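Local coordinates for protein L-ribulose 3-epimerase (Methylomonas sp. DH-1, PDB 7CJ7) that catalyses the manganese-dependent epimerization of ketoses at C3, with highest activity toward L-ribulose, and works as a homodimer built of TIM barrels, at residues 45-50 / 93-98; 129-134 / 169-174; 3-8 / 179-184. All blocks are in the same frame, centred on the assembly; numbering follows the deposited sequence.

Interaction 1 (45-50 / 93-98); sequences LDPWQI and LRKATD
P47 and W48, the two central residues of a type I beta turn from D46 to Q49, press against K95 and A96 of helix 83-102. An Asx turn is built into the same loop: D46 OD1 accepts the W48 backbone N at 3.1 Å, while Q49 N closes the beta turn on D46 O at 3.0 Å. K95 runs its aliphatic chain across one face of the indole. With K95 CG anti to the backbone N (chi1 -176°) and a bend at chi2, the chain passes from W48 CZ2, near K95 CB, to W48 CD1, which K95 CE approaches to 3.6 Å. K95 CG stands 3.7 Å from the centroid of the W48 five-membered ring, 18° off its normal, a CH-pi contact. The same methylene meets P47 CG at 3.8 Å, and P47 CB rests 3.9 Å from A96 CA on the helix backbone. With an alanine here, the loss of the CG, CD and CE methylenes from that face would probably open a gap beside P47 and hold the indole less firmly. One helical turn earlier, L92 touches both P47 and W48; A96 packs inward on L70 of strand 65-72, and L93 and T97 lean on L138 of helix 125-143.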
ATOM      1  N   LEU A  45      19.168  -9.533   1.577  1.00 19.49           N
ATOM      2  CA  LEU A  45      18.999  -8.982   0.208  1.00 21.07           C
ATOM      3  C   LEU A  45      20.302  -9.165  -0.587  1.00 20.95           C
ATOM      4  O   LEU A  45      20.219  -9.426  -1.813  1.00 18.99           O
ATOM      5  CB  LEU A  45      18.574  -7.518   0.315  1.00 22.24           C
ATOM      6  CG  LEU A  45      17.061  -7.297   0.377  1.00 25.26           C
ATOM      7  CD1 LEU A  45      16.476  -7.806   1.689  1.00 24.09           C
ATOM      8  CD2 LEU A  45      16.730  -5.827   0.178  1.00 28.54           C
ATOM      9  N   ASP A  46      21.460  -9.077   0.078  1.00 21.36           N
ATOM     10  CA  ASP A  46      22.779  -9.415  -0.529  1.00 21.13           C
ATOM     11  C   ASP A  46      23.471 -10.451   0.347  1.00 19.58           C
ATOM     12  O   ASP A  46      24.237 -10.107   1.240  1.00 18.99           O
ATOM     13  CB  ASP A  46      23.661  -8.183  -0.720  1.00 25.27           C
ATOM     14  CG  ASP A  46      24.997  -8.486  -1.386  1.00 28.06           C
ATOM     15  OD1 ASP A  46      25.354  -9.686  -1.526  1.00 25.70           O
ATOM     16  OD2 ASP A  46      25.672  -7.526  -1.755  1.00 33.55           O
ATOM     17  N   PRO A  47      23.232 -11.758   0.116  1.00 16.96           N
ATOM     18  CA  PRO A  47      23.740 -12.782   1.025  1.00 17.97           C
ATOM     19  C   PRO A  47      25.268 -12.959   0.964  1.00 18.85           C
ATOM     20  O   PRO A  47      25.780 -13.679   1.783  1.00 21.41           O
ATOM     21  CB  PRO A  47      23.005 -14.058   0.589  1.00 17.95           C
ATOM     22  CG  PRO A  47      22.629 -13.813  -0.858  1.00 16.95           C
ATOM     23  CD  PRO A  47      22.468 -12.311  -1.014  1.00 16.81           C
ATOM     24  N   TRP A  48      25.959 -12.296   0.032  1.00 19.56           N
ATOM     25  CA  TRP A  48      27.447 -12.333  -0.064  1.00 21.46           C
ATOM     26  C   TRP A  48      28.069 -11.315   0.898  1.00 24.16           C
ATOM     27  O   TRP A  48      29.284 -11.393   1.102  1.00 27.89           O
ATOM     28  CB  TRP A  48      27.924 -12.091  -1.502  1.00 23.27           C
ATOM     29  CG  TRP A  48      27.614 -13.225  -2.428  1.00 25.04           C
ATOM     30  CD1 TRP A  48      28.352 -14.358  -2.619  1.00 25.98           C
ATOM     31  CD2 TRP A  48      26.467 -13.342  -3.287  1.00 26.38           C
ATOM     32  NE1 TRP A  48      27.745 -15.167  -3.542  1.00 27.22           N
ATOM     33  CE2 TRP A  48      26.589 -14.570  -3.971  1.00 26.23           C
ATOM     34  CE3 TRP A  48      25.360 -12.526  -3.553  1.00 27.87           C
ATOM     35  CZ2 TRP A  48      25.636 -15.002  -4.892  1.00 27.94           C
ATOM     36  CZ3 TRP A  48      24.423 -12.953  -4.469  1.00 27.70           C
ATOM     37  CH2 TRP A  48      24.558 -14.177  -5.122  1.00 26.04           C
ATOM     38  N   GLN A  49      27.263 -10.413   1.468  1.00 25.31           N
ATOM     39  CA  GLN A  49      27.742  -9.244   2.256  1.00 29.07           C
ATOM     40  C   GLN A  49      27.957  -9.650   3.717  1.00 26.90           C
ATOM     41  O   GLN A  49      28.633  -8.903   4.446  1.00 34.22           O
ATOM     42  CB  GLN A  49      26.725  -8.104   2.171  1.00 34.10           C
ATOM     43  CG  GLN A  49      27.347  -6.723   2.277  1.00 42.34           C
ATOM     44  CD  GLN A  49      28.303  -6.427   1.146  1.00 48.69           C
ATOM     45  OE1 GLN A  49      28.251  -5.368   0.525  1.00 61.67           O
ATOM     46  NE2 GLN A  49      29.188  -7.370   0.863  1.00 49.92           N
ATOM     47  N   ILE A  50      27.398 -10.781   4.134  1.00 21.78           N
ATOM     48  CA  ILE A  50      27.322 -11.175   5.571  1.00 20.64           C
ATOM     49  C   ILE A  50      28.584 -11.962   5.947  1.00 18.30           C
ATOM     50  O   ILE A  50      28.936 -12.898   5.215  1.00 17.86           O
ATOM     51  CB  ILE A  50      26.032 -11.966   5.851  1.00 21.81           C
ATOM     52  CG1 ILE A  50      25.992 -12.482   7.284  1.00 23.15           C
ATOM     53  CG2 ILE A  50      25.849 -13.101   4.871  1.00 23.72           C
ATOM     54  CD1 ILE A  50      24.610 -12.867   7.742  1.00 23.35           C
ATOM     55  N   LEU A  93      19.318 -17.146  -4.427  1.00  9.75           N
ATOM     56  CA  LEU A  93      18.498 -17.947  -3.477  1.00 10.36           C
ATOM     57  C   LEU A  93      19.318 -19.132  -2.937  1.00 10.31           C
ATOM     58  O   LEU A  93      19.174 -19.477  -1.736  1.00  9.36           O
ATOM     59  CB  LEU A  93      17.221 -18.393  -4.187  1.00  9.93           C
ATOM     60  CG  LEU A  93      16.235 -17.269  -4.494  1.00 10.44           C
ATOM     61  CD1 LEU A  93      15.209 -17.721  -5.521  1.00 10.11           C
ATOM     62  CD2 LEU A  93      15.556 -16.768  -3.218  1.00 10.25           C
ATOM     63  N   ARG A  94      20.163 -19.737  -3.770  1.00 10.78           N
ATOM     64  CA  ARG A  94      21.074 -20.825  -3.323  1.00 10.95           C
ATOM     65  C   ARG A  94      22.026 -20.264  -2.259  1.00 10.27           C
ATOM     66  O   ARG A  94      22.196 -20.905  -1.212  1.00 10.45           O
ATOM     67  CB  ARG A  94      21.813 -21.442  -4.519  1.00 11.94           C
ATOM     68  CG  ARG A  94      20.951 -22.361  -5.381  1.00 13.15           C
ATOM     69  CD  ARG A  94      21.816 -23.256  -6.252  1.00 15.31           C
ATOM     70  NE  ARG A  94      22.694 -22.465  -7.102  1.00 18.20           N
ATOM     71  CZ  ARG A  94      22.372 -22.019  -8.314  1.00 20.46           C
ATOM     72  NH1 ARG A  94      21.201 -22.331  -8.838  1.00 20.65           N
ATOM     73  NH2 ARG A  94      23.226 -21.283  -9.007  1.00 21.81           N
ATOM     74  N   LYS A  95      22.604 -19.089  -2.498  1.00  9.82           N
ATOM     75  CA  LYS A  95      23.569 -18.470  -1.556  1.00 11.16           C
ATOM     76  C   LYS A  95      22.856 -18.159  -0.233  1.00  9.89           C
ATOM     77  O   LYS A  95      23.456 -18.421   0.834  1.00 10.85           O
ATOM     78  CB  LYS A  95      24.191 -17.206  -2.153  1.00 12.62           C
ATOM     79  CG  LYS A  95      25.259 -16.559  -1.282  1.00 14.66           C
ATOM     80  CD  LYS A  95      26.490 -17.424  -1.090  1.00 17.64           C
ATOM     81  CE  LYS A  95      27.473 -16.824  -0.112  1.00 20.56           C
ATOM     82  NZ  LYS A  95      28.612 -17.737   0.141  1.00 24.23           N
ATOM     83  N   ALA A  96      21.627 -17.641  -0.292  1.00  9.28           N
ATOM     84  CA  ALA A  96      20.822 -17.300   0.903  1.00  9.02           C
ATOM     85  C   ALA A  96      20.553 -18.583   1.692  1.00  9.68           C
ATOM     86  O   ALA A  96      20.717 -18.578   2.922  1.00 10.10           O
ATOM     87  CB  ALA A  96      19.545 -16.594   0.521  1.00  9.29           C
ATOM     88  N   THR A  97      20.199 -19.662   0.997  1.00  9.65           N
ATOM     89  CA  THR A  97      19.970 -20.992   1.619  1.00  9.59           C
ATOM     90  C   THR A  97      21.255 -21.437   2.326  1.00  9.28           C
ATOM     91  O   THR A  97      21.175 -21.903   3.465  1.00  9.53           O
ATOM     92  CB  THR A  97      19.494 -22.009   0.579  1.00 10.54           C
ATOM     93  OG1 THR A  97      18.287 -21.522  -0.015  1.00 10.58           O
ATOM     94  CG2 THR A  97      19.252 -23.372   1.181  1.00 11.04           C
ATOM     95  N   ASP A  98      22.400 -21.292   1.666  1.00 10.05           N
ATOM     96  CA  ASP A  98      23.719 -21.723   2.195  1.00 11.17           C
ATOM     97  C   ASP A  98      24.025 -20.945   3.478  1.00 10.63           C
ATOM     98  O   ASP A  98      24.514 -21.549   4.450  1.00 10.56           O
ATOM     99  CB  ASP A  98      24.828 -21.511   1.167  1.00 12.67           C
ATOM    100  CG  ASP A  98      24.768 -22.431  -0.050  1.00 15.68           C
ATOM    101  OD1 ASP A  98      23.984 -23.408  -0.037  1.00 15.82           O
ATOM    102  OD2 ASP A  98      25.537 -22.178  -0.990  1.00 18.71           O
TER

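Interaction 2 (129-134 / 169-174); sequences ANSVAA and LAFLDE
F171 reaches out from helix 165-175 and sets its ring against S131 and V132 of helix 125-143, V132 over one face and S131 at the edge. Its CG is anti to the backbone N (chi1 -176°), which carries the phenyl group across to the neighbouring helix. V132 CG2 stands over the face, 3.9 Å from the F171 ring centroid and 18° off the normal, in a CH-pi contact; the two side chains slide past one another in opposite directions. S131 comes in near the ring plane, with OG 3.2 Å from F171 CZ. That hydroxyl spends its hydrogen bond on the backbone O of Y113, so its contact with the ring is one of packing. E174, one turn after F171, crosses V132 at about a right angle: E174 OE2 lies 3.7 Å from V132 CG2, and E174 CB 4.0 Å from V132 CG1. The carboxylate also makes a long, weak ion pair with R128. The axes of segments 129-134 and 169-174 come within 9.7 Å, with a signed crossing angle of -62°. Both helices belong to the outer layer of the barrel, where F171 also touches M135 of helix 125-143 and L151 of strand 148-152, while L172 packs on strands 148-152 and 180-185.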
ATOM      1  N   ALA A 129       4.405 -18.798 -14.222  1.00 12.06           N
ATOM      2  CA  ALA A 129       5.005 -20.128 -14.498  1.00 12.66           C
ATOM      3  C   ALA A 129       6.489 -20.139 -14.088  1.00 11.32           C
ATOM      4  O   ALA A 129       6.937 -21.109 -13.457  1.00 10.72           O
ATOM      5  CB  ALA A 129       4.852 -20.447 -15.960  1.00 12.91           C
ATOM      6  N   ASN A 130       7.238 -19.103 -14.455  1.00 10.96           N
ATOM      7  CA  ASN A 130       8.685 -18.991 -14.123  1.00 11.62           C
ATOM      8  C   ASN A 130       8.858 -18.962 -12.598  1.00 10.88           C
ATOM      9  O   ASN A 130       9.759 -19.638 -12.083  1.00 10.84           O
ATOM     10  CB  ASN A 130       9.311 -17.781 -14.824  1.00 12.59           C
ATOM     11  CG  ASN A 130       9.392 -17.968 -16.323  1.00 13.33           C
ATOM     12  OD1 ASN A 130       9.174 -19.072 -16.819  1.00 15.86           O
ATOM     13  ND2 ASN A 130       9.684 -16.899 -17.049  1.00 13.89           N
ATOM     14  N   SER A 131       8.011 -18.228 -11.885  1.00 11.43           N
ATOM     15  CA  SER A 131       8.049 -18.129 -10.402  1.00 11.08           C
ATOM     16  C   SER A 131       7.810 -19.511  -9.779  1.00 10.33           C
ATOM     17  O   SER A 131       8.590 -19.946  -8.924  1.00  9.12           O
ATOM     18  CB  SER A 131       7.029 -17.147  -9.927  1.00 11.14           C
ATOM     19  OG  SER A 131       7.233 -16.871  -8.555  1.00 13.02           O
ATOM     20  N   VAL A 132       6.768 -20.208 -10.221  1.00 10.83           N
ATOM     21  CA  VAL A 132       6.440 -21.578  -9.724  1.00 10.90           C
ATOM     22  C   VAL A 132       7.666 -22.482  -9.910  1.00 11.22           C
ATOM     23  O   VAL A 132       8.054 -23.193  -8.947  1.00 11.45           O
ATOM     24  CB  VAL A 132       5.207 -22.152 -10.442  1.00 10.84           C
ATOM     25  CG1 VAL A 132       5.008 -23.625 -10.122  1.00 11.05           C
ATOM     26  CG2 VAL A 132       3.957 -21.369 -10.078  1.00 11.36           C
ATOM     27  N   ALA A 133       8.246 -22.496 -11.107  1.00 10.51           N
ATOM     28  CA  ALA A 133       9.376 -23.391 -11.434  1.00 11.29           C
ATOM     29  C   ALA A 133      10.561 -23.041 -10.528  1.00 10.50           C
ATOM     30  O   ALA A 133      11.208 -23.965 -10.007  1.00  9.71           O
ATOM     31  CB  ALA A 133       9.735 -23.274 -12.894  1.00 12.51           C
ATOM     32  N   ALA A 134      10.834 -21.746 -10.356  1.00 10.49           N
ATOM     33  CA  ALA A 134      11.952 -21.260  -9.514  1.00  9.84           C
ATOM     34  C   ALA A 134      11.744 -21.747  -8.082  1.00 10.17           C
ATOM     35  O   ALA A 134      12.735 -22.117  -7.421  1.00 10.64           O
ATOM     36  CB  ALA A 134      12.051 -19.756  -9.568  1.00 10.88           C
ATOM     37  N   LEU A 169      -2.003 -19.801  -1.817  1.00  9.48           N
ATOM     38  CA  LEU A 169      -2.290 -21.251  -1.643  1.00 10.20           C
ATOM     39  C   LEU A 169      -2.473 -21.923  -3.018  1.00 10.59           C
ATOM     40  O   LEU A 169      -1.983 -23.041  -3.185  1.00 10.34           O
ATOM     41  CB  LEU A 169      -3.507 -21.429  -0.733  1.00 10.15           C
ATOM     42  CG  LEU A 169      -3.277 -21.069   0.734  1.00 10.41           C
ATOM     43  CD1 LEU A 169      -4.587 -21.094   1.499  1.00 12.31           C
ATOM     44  CD2 LEU A 169      -2.261 -22.000   1.378  1.00  9.94           C
ATOM     45  N   ALA A 170      -3.104 -21.259  -3.992  1.00 10.57           N
ATOM     46  CA  ALA A 170      -3.233 -21.780  -5.372  1.00 11.68           C
ATOM     47  C   ALA A 170      -1.841 -21.887  -6.001  1.00 10.99           C
ATOM     48  O   ALA A 170      -1.562 -22.905  -6.647  1.00 11.52           O
ATOM     49  CB  ALA A 170      -4.135 -20.899  -6.186  1.00 11.95           C
ATOM     50  N   PHE A 171      -0.983 -20.891  -5.787  1.00 11.00           N
ATOM     51  CA  PHE A 171       0.421 -20.879  -6.274  1.00 11.04           C
ATOM     52  C   PHE A 171       1.166 -22.077  -5.671  1.00 10.41           C
ATOM     53  O   PHE A 171       1.834 -22.824  -6.399  1.00  9.95           O
ATOM     54  CB  PHE A 171       1.062 -19.528  -5.944  1.00 10.49           C
ATOM     55  CG  PHE A 171       2.466 -19.321  -6.447  1.00  9.92           C
ATOM     56  CD1 PHE A 171       3.545 -19.884  -5.791  1.00  9.42           C
ATOM     57  CD2 PHE A 171       2.709 -18.514  -7.544  1.00 10.58           C
ATOM     58  CE1 PHE A 171       4.836 -19.673  -6.238  1.00  9.60           C
ATOM     59  CE2 PHE A 171       4.006 -18.279  -7.976  1.00 11.99           C
ATOM     60  CZ  PHE A 171       5.066 -18.849  -7.314  1.00 11.08           C
ATOM     61  N   LEU A 172       1.033 -22.286  -4.364  1.00  9.82           N
ATOM     62  CA  LEU A 172       1.738 -23.384  -3.659  1.00 10.39           C
ATOM     63  C   LEU A 172       1.232 -24.739  -4.167  1.00 10.63           C
ATOM     64  O   LEU A 172       2.005 -25.697  -4.143  1.00 10.49           O
ATOM     65  CB  LEU A 172       1.530 -23.222  -2.158  1.00 11.57           C
ATOM     66  CG  LEU A 172       2.417 -22.164  -1.513  1.00 12.03           C
ATOM     67  CD1 LEU A 172       1.986 -21.904  -0.087  1.00 13.12           C
ATOM     68  CD2 LEU A 172       3.861 -22.594  -1.551  1.00 12.93           C
ATOM     69  N   ASP A 173      -0.018 -24.814  -4.623  1.00 10.78           N
ATOM     70  CA  ASP A 173      -0.574 -26.077  -5.178  1.00 12.13           C
ATOM     71  C   ASP A 173       0.187 -26.435  -6.457  1.00 11.76           C
ATOM     72  O   ASP A 173       0.411 -27.627  -6.693  1.00 13.13           O
ATOM     73  CB  ASP A 173      -2.064 -25.968  -5.488  1.00 14.53           C
ATOM     74  CG  ASP A 173      -2.955 -25.950  -4.265  1.00 19.84           C
ATOM     75  OD1 ASP A 173      -2.510 -26.439  -3.210  1.00 28.63           O
ATOM     76  OD2 ASP A 173      -4.104 -25.450  -4.387  1.00 27.80           O
ATOM     77  N   GLU A 174       0.579 -25.435  -7.246  1.00 12.33           N
ATOM     78  CA  GLU A 174       1.345 -25.637  -8.506  1.00 12.07           C
ATOM     79  C   GLU A 174       2.807 -25.942  -8.150  1.00 10.39           C
ATOM     80  O   GLU A 174       3.419 -26.775  -8.824  1.00 10.25           O
ATOM     81  CB  GLU A 174       1.198 -24.427  -9.436  1.00 13.64           C
ATOM     82  CG  GLU A 174      -0.239 -24.166  -9.876  1.00 17.00           C
ATOM     83  CD  GLU A 174      -0.485 -22.845 -10.598  1.00 23.65           C
ATOM     84  OE1 GLU A 174      -1.647 -22.377 -10.615  1.00 27.80           O
ATOM     85  OE2 GLU A 174       0.479 -22.275 -11.145  1.00 32.01           O
TER

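Interaction 3 (3-8 / 179-184); sequences FPKRLE and NAFLHL
K5 lowers CE onto the centre of one face of the F181 ring. This methylene stands 3.5 Å from the F181 ring centroid and only 7° off the normal, in a CH-pi contact. K5 NZ lies 4.3 Å from the F181 ring centroid, 21° off the normal, and adds a cation-pi component. The chain is extended up to CE and bends only at chi4 (-75°), which turns NZ past the ring toward its polar partners. These are the carboxylates of E107 and D150 and the backbone O of G208; the two acidic groups would be expected to favour the charged form of the lysine. Beside this pair, F3 and N179 make a looser contact, with F3 CE2 4.1 Å from N179 CB. Their side chains point the same way, ring and amide planes nearly perpendicular.

A second shell positions F3, N179 and F181. N179 ND2 is hydrogen-bonded to the backbone O atoms of A139 and I147, and F3 N to the side chain of N148. F181 is held through its backbone to I149 and L151 of the adjacent strand 148-152, while its side chain touches A2, N148 and D150.

F181 lies near the beginning of strand 180-185, and two residues on, H183 meets the manganese ligand H211 edge-to-face and also touches E152, another ligand. The segment leading into strand 8-12 thus crosses the barrel at the N-terminal end of its strands, and K5 inserts its side chain to gather residues of strands 107-112, 148-152, 180-185 and 207-212. In TIM barrels the catalytic groups gather at the C-terminal ends of the strands, so this contact lies at the end opposite the active site.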
ATOM      1  N   PHE A   3      10.348 -29.743   7.386  1.00 17.69           N
ATOM      2  CA  PHE A   3      11.288 -29.813   8.525  1.00 16.07           C
ATOM      3  C   PHE A   3      10.580 -29.209   9.723  1.00 15.45           C
ATOM      4  O   PHE A   3       9.651 -28.422   9.560  1.00 14.41           O
ATOM      5  CB  PHE A   3      12.604 -29.162   8.112  1.00 14.95           C
ATOM      6  CG  PHE A   3      13.139 -29.803   6.862  1.00 15.27           C
ATOM      7  CD1 PHE A   3      13.717 -31.059   6.926  1.00 15.94           C
ATOM      8  CD2 PHE A   3      12.999 -29.196   5.626  1.00 14.80           C
ATOM      9  CE1 PHE A   3      14.186 -31.679   5.780  1.00 17.08           C
ATOM     10  CE2 PHE A   3      13.467 -29.818   4.481  1.00 15.78           C
ATOM     11  CZ  PHE A   3      14.046 -31.064   4.558  1.00 16.95           C
ATOM     12  N   PRO A   4      10.967 -29.608  10.949  1.00 16.48           N
ATOM     13  CA  PRO A   4      10.249 -29.198  12.154  1.00 16.42           C
ATOM     14  C   PRO A   4      10.116 -27.674  12.278  1.00 15.73           C
ATOM     15  O   PRO A   4      11.070 -26.937  11.989  1.00 15.33           O
ATOM     16  CB  PRO A   4      11.093 -29.787  13.295  1.00 17.07           C
ATOM     17  CG  PRO A   4      11.793 -30.967  12.660  1.00 18.57           C
ATOM     18  CD  PRO A   4      12.079 -30.526  11.241  1.00 18.69           C
ATOM     19  N   LYS A   5       8.922 -27.251  12.689  1.00 14.47           N
ATOM     20  CA  LYS A   5       8.608 -25.855  13.075  1.00 14.48           C
ATOM     21  C   LYS A   5       8.220 -25.844  14.551  1.00 15.03           C
ATOM     22  O   LYS A   5       7.621 -26.820  15.038  1.00 15.67           O
ATOM     23  CB  LYS A   5       7.471 -25.284  12.223  1.00 14.84           C
ATOM     24  CG  LYS A   5       7.783 -25.128  10.743  1.00 13.68           C
ATOM     25  CD  LYS A   5       6.602 -24.626   9.942  1.00 14.17           C
ATOM     26  CE  LYS A   5       6.943 -24.425   8.487  1.00 14.23           C
ATOM     27  NZ  LYS A   5       7.756 -23.209   8.278  1.00 14.36           N
ATOM     28  N   ARG A   6       8.571 -24.777  15.250  1.00 14.65           N
ATOM     29  CA  ARG A   6       8.110 -24.583  16.639  1.00 15.70           C
ATOM     30  C   ARG A   6       7.531 -23.177  16.750  1.00 12.77           C
ATOM     31  O   ARG A   6       7.925 -22.291  15.957  1.00 12.73           O
ATOM     32  CB  ARG A   6       9.270 -24.811  17.605  1.00 19.17           C
ATOM     33  CG  ARG A   6      10.402 -23.808  17.434  1.00 22.34           C
ATOM     34  CD  ARG A   6      11.502 -23.983  18.473  1.00 28.59           C
ATOM     35  NE  ARG A   6      12.595 -24.808  17.986  1.00 32.71           N
ATOM     36  CZ  ARG A   6      13.748 -24.992  18.628  1.00 37.56           C
ATOM     37  NH1 ARG A   6      13.970 -24.407  19.795  1.00 37.66           N
ATOM     38  NH2 ARG A   6      14.678 -25.763  18.096  1.00 41.65           N
ATOM     39  N   LEU A   7       6.617 -22.987  17.694  1.00 13.13           N
ATOM     40  CA  LEU A   7       6.153 -21.638  18.080  1.00 12.63           C
ATOM     41  C   LEU A   7       7.336 -20.901  18.709  1.00 11.99           C
ATOM     42  O   LEU A   7       7.813 -21.328  19.750  1.00 13.25           O
ATOM     43  CB  LEU A   7       4.984 -21.757  19.058  1.00 12.68           C
ATOM     44  CG  LEU A   7       4.374 -20.426  19.479  1.00 13.48           C
ATOM     45  CD1 LEU A   7       3.969 -19.612  18.268  1.00 14.61           C
ATOM     46  CD2 LEU A   7       3.187 -20.644  20.402  1.00 15.24           C
ATOM     47  N   GLU A   8       7.807 -19.834  18.075  1.00 10.93           N
ATOM     48  CA  GLU A   8       8.941 -19.030  18.595  1.00 11.08           C
ATOM     49  C   GLU A   8       8.746 -17.606  18.095  1.00  9.89           C
ATOM     50  O   GLU A   8       8.116 -17.433  17.041  1.00  9.16           O
ATOM     51  CB  GLU A   8      10.289 -19.617  18.179  1.00 11.92           C
ATOM     52  CG  GLU A   8      10.376 -20.006  16.712  1.00 13.44           C
ATOM     53  CD  GLU A   8      11.746 -20.545  16.318  1.00 15.32           C
ATOM     54  OE1 GLU A   8      11.899 -21.028  15.191  1.00 17.98           O
ATOM     55  OE2 GLU A   8      12.662 -20.471  17.142  1.00 17.30           O
ATOM     56  N   ASN A 179       8.083 -28.799   1.583  1.00 10.51           N
ATOM     57  CA  ASN A 179       8.836 -27.840   2.435  1.00  9.96           C
ATOM     58  C   ASN A 179       8.610 -26.424   1.909  1.00 10.16           C
ATOM     59  O   ASN A 179       9.383 -25.541   2.280  1.00 10.78           O
ATOM     60  CB  ASN A 179      10.326 -28.172   2.518  1.00 10.38           C
ATOM     61  CG  ASN A 179      11.027 -28.041   1.189  1.00 10.30           C
ATOM     62  OD1 ASN A 179      10.503 -28.475   0.173  1.00 10.46           O
ATOM     63  ND2 ASN A 179      12.221 -27.475   1.196  1.00 11.65           N
ATOM     64  N   ALA A 180       7.555 -26.206   1.123  1.00 10.58           N
ATOM     65  CA  ALA A 180       7.149 -24.855   0.690  1.00 10.49           C
ATOM     66  C   ALA A 180       5.839 -24.480   1.389  1.00 10.11           C
ATOM     67  O   ALA A 180       4.855 -25.232   1.303  1.00 11.26           O
ATOM     68  CB  ALA A 180       7.046 -24.769  -0.804  1.00 11.01           C
ATOM     69  N   PHE A 181       5.836 -23.341   2.064  1.00  9.80           N
ATOM     70  CA  PHE A 181       4.722 -22.890   2.930  1.00  8.99           C
ATOM     71  C   PHE A 181       4.308 -21.471   2.544  1.00  9.48           C
ATOM     72  O   PHE A 181       5.075 -20.743   1.865  1.00  9.53           O
ATOM     73  CB  PHE A 181       5.128 -22.922   4.406  1.00  9.43           C
ATOM     74  CG  PHE A 181       5.401 -24.303   4.933  1.00  9.17           C
ATOM     75  CD1 PHE A 181       6.665 -24.863   4.821  1.00  9.73           C
ATOM     76  CD2 PHE A 181       4.404 -25.036   5.550  1.00  9.93           C
ATOM     77  CE1 PHE A 181       6.921 -26.133   5.306  1.00 10.13           C
ATOM     78  CE2 PHE A 181       4.663 -26.308   6.031  1.00 10.53           C
ATOM     79  CZ  PHE A 181       5.919 -26.855   5.902  1.00 10.97           C
ATOM     80  N   LEU A 182       3.120 -21.093   3.003  1.00  9.20           N
ATOM     81  CA  LEU A 182       2.620 -19.705   2.930  1.00  9.55           C
ATOM     82  C   LEU A 182       3.212 -18.916   4.102  1.00  8.95           C
ATOM     83  O   LEU A 182       3.410 -19.475   5.202  1.00 10.77           O
ATOM     84  CB  LEU A 182       1.095 -19.737   3.000  1.00 10.66           C
ATOM     85  CG  LEU A 182       0.392 -18.417   2.716  1.00 11.89           C
ATOM     86  CD1 LEU A 182       0.511 -18.075   1.245  1.00 13.70           C
ATOM     87  CD2 LEU A 182      -1.064 -18.485   3.141  1.00 10.52           C
ATOM     88  N   HIS A 183       3.489 -17.652   3.859  1.00  8.82           N
ATOM     89  CA  HIS A 183       3.958 -16.685   4.880  1.00  8.49           C
ATOM     90  C   HIS A 183       2.987 -15.505   4.846  1.00  8.81           C
ATOM     91  O   HIS A 183       2.816 -14.928   3.764  1.00  9.14           O
ATOM     92  CB  HIS A 183       5.426 -16.361   4.582  1.00  8.93           C
ATOM     93  CG  HIS A 183       6.025 -15.241   5.357  1.00  9.13           C
ATOM     94  ND1 HIS A 183       7.313 -14.806   5.103  1.00  9.49           N
ATOM     95  CD2 HIS A 183       5.537 -14.454   6.344  1.00  9.39           C
ATOM     96  CE1 HIS A 183       7.597 -13.796   5.903  1.00  9.75           C
ATOM     97  NE2 HIS A 183       6.527 -13.566   6.686  1.00 10.19           N
ATOM     98  N   LEU A 184       2.301 -15.228   5.957  1.00  8.87           N
ATOM     99  CA  LEU A 184       1.326 -14.117   6.037  1.00  8.51           C
ATOM    100  C   LEU A 184       1.917 -13.010   6.902  1.00  8.18           C
ATOM    101  O   LEU A 184       2.668 -13.325   7.849  1.00  7.93           O
ATOM    102  CB  LEU A 184      -0.006 -14.605   6.601  1.00  8.57           C
ATOM    103  CG  LEU A 184      -0.828 -15.492   5.665  1.00  9.21           C
ATOM    104  CD1 LEU A 184      -2.087 -15.953   6.374  1.00  9.75           C
ATOM    105  CD2 LEU A 184      -1.198 -14.755   4.382  1.00  9.57           C
TER

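How the interactions relate
All three contacts belong to one closed eight-stranded TIM barrel but occupy different layers of it. Interaction 3 joins residues distant in sequence at the N-terminal end of the barrel, and interactions 1 and 2 follow each other in series within the span it encloses. Interaction 1 sets the loop after the second strand on helix 83-102; interaction 2 pairs helices 125-143 and 165-175 outside the strands. Their centres are 22 Å apart, and the two do not touch. Interactions 2 and 3, with centres 18 Å apart, do meet: L172 CD1 comes within 3.4 Å of L182 N, linking the outer helical layer directly to strand 180-185, which carries the metal ligand D185.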